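Side-chain contact in protein with a SET domain within carboxy region (Cryptosporidium parvum, PDB 4LDG), which probably methylates histone H4, as SET8-type enzymes do, and is represented here by its carboxy-terminal part, which contains the SET domain: residues I126-C131 / F244-R249. Residues are numbered along the deposited sequence; the frame is centred on the assembly and turned at random.
Sequences IIYKYC and FFVSKR
Y128 reaches from its helix across to the strand and meets two of its residues in turn, F244 near the root of the side chain and V246 at the tip. The first atom out, CB of Y128, already lies 3.8 Å from CZ of F244. One bond further, Y128 CG sits 3.7 Å from F244 CE1, and Y128 CD2 is equally close to F244 CZ. F244 CE1 lies over one face of the tyrosine ring, 3.6 Å above its plane and displaced toward the rim. The two rings meet obliquely, their planes at 55° and their centroids 5.1 Å apart. The CB of F244 points toward the helix, and with CG between the backbone N and the carbonyl carbon (chi1 63°) the ring comes to lie beside that of Y128. Beyond F244, the V246 methyl CG1 takes over, 3.7 Å from Y128 CZ and also touching CE1 and OH. The hydroxyl of this buried tyrosine lies against V246 CG1 and hydrogen-bonds to D161 O, which ties down the far end of the ring. F163 meets the F244 ring as well. This apolar packing sets helix 121-134 against strand 240-247 of the SET domain, the middle strand of an antiparallel sheet between 163-166 and 230-237.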
ATOM      1  N   ILE A 126      11.589  10.504   2.362  1.00 32.22           N
ATOM      2  CA  ILE A 126      12.703   9.572   2.303  1.00 31.68           C
ATOM      3  C   ILE A 126      12.232   8.171   2.673  1.00 31.17           C
ATOM      4  O   ILE A 126      12.507   7.208   1.963  1.00 32.25           O
ATOM      5  CB  ILE A 126      13.881  10.068   3.174  1.00 32.02           C
ATOM      6  CG1 ILE A 126      14.560  11.242   2.439  1.00 32.16           C
ATOM      7  CG2 ILE A 126      14.869   8.949   3.486  1.00 32.64           C
ATOM      8  CD1 ILE A 126      15.313  12.199   3.330  1.00 32.97           C
ATOM      9  N   ILE A 127      11.489   8.059   3.751  1.00 30.02           N
ATOM     10  CA  ILE A 127      10.965   6.762   4.187  1.00 30.55           C
ATOM     11  C   ILE A 127       9.978   6.136   3.183  1.00 29.51           C
ATOM     12  O   ILE A 127      10.065   4.944   2.883  1.00 30.19           O
ATOM     13  CB  ILE A 127      10.298   6.883   5.581  1.00 33.67           C
ATOM     14  CG1 ILE A 127      11.330   7.365   6.618  1.00 34.37           C
ATOM     15  CG2 ILE A 127       9.678   5.552   6.024  1.00 34.01           C
ATOM     16  CD1 ILE A 127      12.490   6.402   6.826  1.00 36.51           C
ATOM     17  N   TYR A 128       9.062   6.924   2.651  1.00 29.79           N
ATOM     18  CA  TYR A 128       8.105   6.422   1.675  1.00 29.54           C
ATOM     19  C   TYR A 128       8.780   5.889   0.417  1.00 30.79           C
ATOM     20  O   TYR A 128       8.509   4.777  -0.044  1.00 29.89           O
ATOM     21  CB  TYR A 128       7.118   7.554   1.313  1.00 29.49           C
ATOM     22  CG  TYR A 128       6.192   7.964   2.457  1.00 28.12           C
ATOM     23  CD1 TYR A 128       5.821   7.073   3.445  1.00 26.13           C
ATOM     24  CD2 TYR A 128       5.678   9.241   2.521  1.00 29.70           C
ATOM     25  CE1 TYR A 128       4.969   7.441   4.446  1.00 26.44           C
ATOM     26  CE2 TYR A 128       4.835   9.630   3.544  1.00 29.15           C
ATOM     27  CZ  TYR A 128       4.463   8.713   4.495  1.00 28.28           C
ATOM     28  OH  TYR A 128       3.611   9.100   5.537  1.00 30.16           O
ATOM     29  N   LYS A 129       9.680   6.692  -0.119  1.00 31.71           N
ATOM     30  CA  LYS A 129      10.490   6.298  -1.257  1.00 34.08           C
ATOM     31  C   LYS A 129      11.210   4.986  -0.974  1.00 34.10           C
ATOM     32  O   LYS A 129      11.194   4.067  -1.798  1.00 34.23           O
ATOM     33  CB  LYS A 129      11.489   7.406  -1.588  1.00 35.56           C
ATOM     34  CG  LYS A 129      12.356   7.112  -2.799  1.00 39.41           C
ATOM     35  CD  LYS A 129      13.033   8.360  -3.358  1.00 42.27           C
ATOM     36  CE  LYS A 129      14.053   7.935  -4.390  1.00 47.74           C
ATOM     37  NZ  LYS A 129      14.569   9.040  -5.268  1.00 51.73           N
ATOM     38  N   TYR A 130      11.816   4.875   0.201  1.00 33.11           N
ATOM     39  CA  TYR A 130      12.488   3.633   0.546  1.00 33.47           C
ATOM     40  C   TYR A 130      11.519   2.450   0.591  1.00 31.75           C
ATOM     41  O   TYR A 130      11.844   1.377   0.111  1.00 31.46           O
ATOM     42  CB  TYR A 130      13.237   3.765   1.877  1.00 34.83           C
ATOM     43  CG  TYR A 130      14.122   2.576   2.203  1.00 36.83           C
ATOM     44  CD1 TYR A 130      15.467   2.538   1.796  1.00 38.38           C
ATOM     45  CD2 TYR A 130      13.626   1.503   2.913  1.00 38.95           C
ATOM     46  CE1 TYR A 130      16.280   1.475   2.102  1.00 39.38           C
ATOM     47  CE2 TYR A 130      14.423   0.413   3.213  1.00 42.86           C
ATOM     48  CZ  TYR A 130      15.750   0.401   2.798  1.00 45.44           C
ATOM     49  OH  TYR A 130      16.533  -0.689   3.099  1.00 51.82           O
ATOM     50  N   CYS A 131      10.354   2.617   1.212  1.00 32.09           N
ATOM     51  CA  CYS A 131       9.364   1.504   1.285  1.00 33.13           C
ATOM     52  C   CYS A 131       8.837   1.114  -0.106  1.00 32.64           C
ATOM     53  O   CYS A 131       8.681  -0.064  -0.430  1.00 31.81           O
ATOM     54  CB  CYS A 131       8.194   1.873   2.168  1.00 33.84           C
ATOM     55  SG  CYS A 131       8.598   2.232   3.886  1.00 35.41           S
ATOM     56  N   PHE A 244       0.354   5.436  -3.500  1.00 28.14           N
ATOM     57  CA  PHE A 244       0.348   4.631  -2.289  1.00 29.14           C
ATOM     58  C   PHE A 244      -0.546   5.195  -1.212  1.00 30.96           C
ATOM     59  O   PHE A 244      -0.909   6.406  -1.214  1.00 30.35           O
ATOM     60  CB  PHE A 244       1.783   4.414  -1.719  1.00 28.81           C
ATOM     61  CG  PHE A 244       2.496   5.684  -1.275  1.00 27.90           C
ATOM     62  CD1 PHE A 244       2.584   6.028   0.059  1.00 29.11           C
ATOM     63  CD2 PHE A 244       3.083   6.521  -2.198  1.00 29.00           C
ATOM     64  CE1 PHE A 244       3.235   7.193   0.456  1.00 29.79           C
ATOM     65  CE2 PHE A 244       3.727   7.686  -1.816  1.00 29.23           C
ATOM     66  CZ  PHE A 244       3.809   8.024  -0.492  1.00 29.80           C
ATOM     67  N   PHE A 245      -0.893   4.297  -0.283  1.00 31.32           N
ATOM     68  CA  PHE A 245      -1.739   4.634   0.848  1.00 31.43           C
ATOM     69  C   PHE A 245      -0.895   4.881   2.085  1.00 31.54           C
ATOM     70  O   PHE A 245       0.102   4.194   2.312  1.00 30.74           O
ATOM     71  CB  PHE A 245      -2.659   3.474   1.129  1.00 33.61           C
ATOM     72  CG  PHE A 245      -3.709   3.267   0.085  1.00 34.98           C
ATOM     73  CD1 PHE A 245      -4.694   4.200  -0.107  1.00 34.00           C
ATOM     74  CD2 PHE A 245      -3.736   2.096  -0.668  1.00 37.12           C
ATOM     75  CE1 PHE A 245      -5.689   3.981  -1.030  1.00 35.16           C
ATOM     76  CE2 PHE A 245      -4.717   1.879  -1.593  1.00 35.25           C
ATOM     77  CZ  PHE A 245      -5.695   2.823  -1.771  1.00 36.09           C
ATOM     78  N   VAL A 246      -1.276   5.883   2.866  1.00 32.15           N
ATOM     79  CA  VAL A 246      -0.745   6.046   4.217  1.00 32.08           C
ATOM     80  C   VAL A 246      -1.909   6.170   5.172  1.00 31.79           C
ATOM     81  O   VAL A 246      -2.986   6.582   4.781  1.00 30.20           O
ATOM     82  CB  VAL A 246       0.175   7.266   4.344  1.00 35.37           C
ATOM     83  CG1 VAL A 246       1.350   7.133   3.392  1.00 36.52           C
ATOM     84  CG2 VAL A 246      -0.555   8.548   4.055  1.00 36.36           C
ATOM     85  N   SER A 247      -1.700   5.782   6.422  1.00 32.72           N
ATOM     86  CA  SER A 247      -2.760   5.806   7.411  1.00 34.06           C
ATOM     87  C   SER A 247      -3.035   7.225   7.887  1.00 34.56           C
ATOM     88  O   SER A 247      -2.124   8.021   8.023  1.00 34.60           O
ATOM     89  CB  SER A 247      -2.364   4.944   8.602  1.00 34.97           C
ATOM     90  OG  SER A 247      -1.140   5.414   9.157  1.00 36.00           O
ATOM     91  N   LYS A 248      -4.297   7.524   8.174  1.00 35.85           N
ATOM     92  CA  LYS A 248      -4.679   8.831   8.688  1.00 37.55           C
ATOM     93  C   LYS A 248      -4.562   8.885  10.192  1.00 38.75           C
ATOM     94  O   LYS A 248      -4.616   9.955  10.790  1.00 38.86           O
ATOM     95  CB  LYS A 248      -6.127   9.124   8.369  1.00 40.22           C
ATOM     96  CG  LYS A 248      -6.478   9.060   6.907  1.00 41.31           C
ATOM     97  CD  LYS A 248      -7.933   9.471   6.745  1.00 44.21           C
ATOM     98  CE  LYS A 248      -8.150  10.875   7.261  1.00 44.16           C
ATOM     99  NZ  LYS A 248      -9.348  11.400   6.597  1.00 48.21           N
ATOM    100  N   ARG A 249      -4.437   7.716  10.802  1.00 39.73           N
ATOM    101  CA  ARG A 249      -4.381   7.607  12.240  1.00 40.56           C
ATOM    102  C   ARG A 249      -3.929   6.201  12.571  1.00 40.41           C
ATOM    103  O   ARG A 249      -3.745   5.371  11.690  1.00 40.25           O
ATOM    104  CB  ARG A 249      -5.777   7.870  12.818  1.00 43.13           C
ATOM    105  CG  ARG A 249      -6.855   7.015  12.193  1.00 43.29           C
ATOM    106  CD  ARG A 249      -8.063   6.884  13.101  1.00 47.33           C
ATOM    107  NE  ARG A 249      -9.147   6.128  12.473  1.00 51.80           N
ATOM    108  CZ  ARG A 249      -9.294   4.797  12.492  1.00 53.07           C
ATOM    109  NH1 ARG A 249      -8.435   3.999  13.120  1.00 52.03           N
ATOM    110  NH2 ARG A 249     -10.339   4.259  11.874  1.00 54.16           N
TER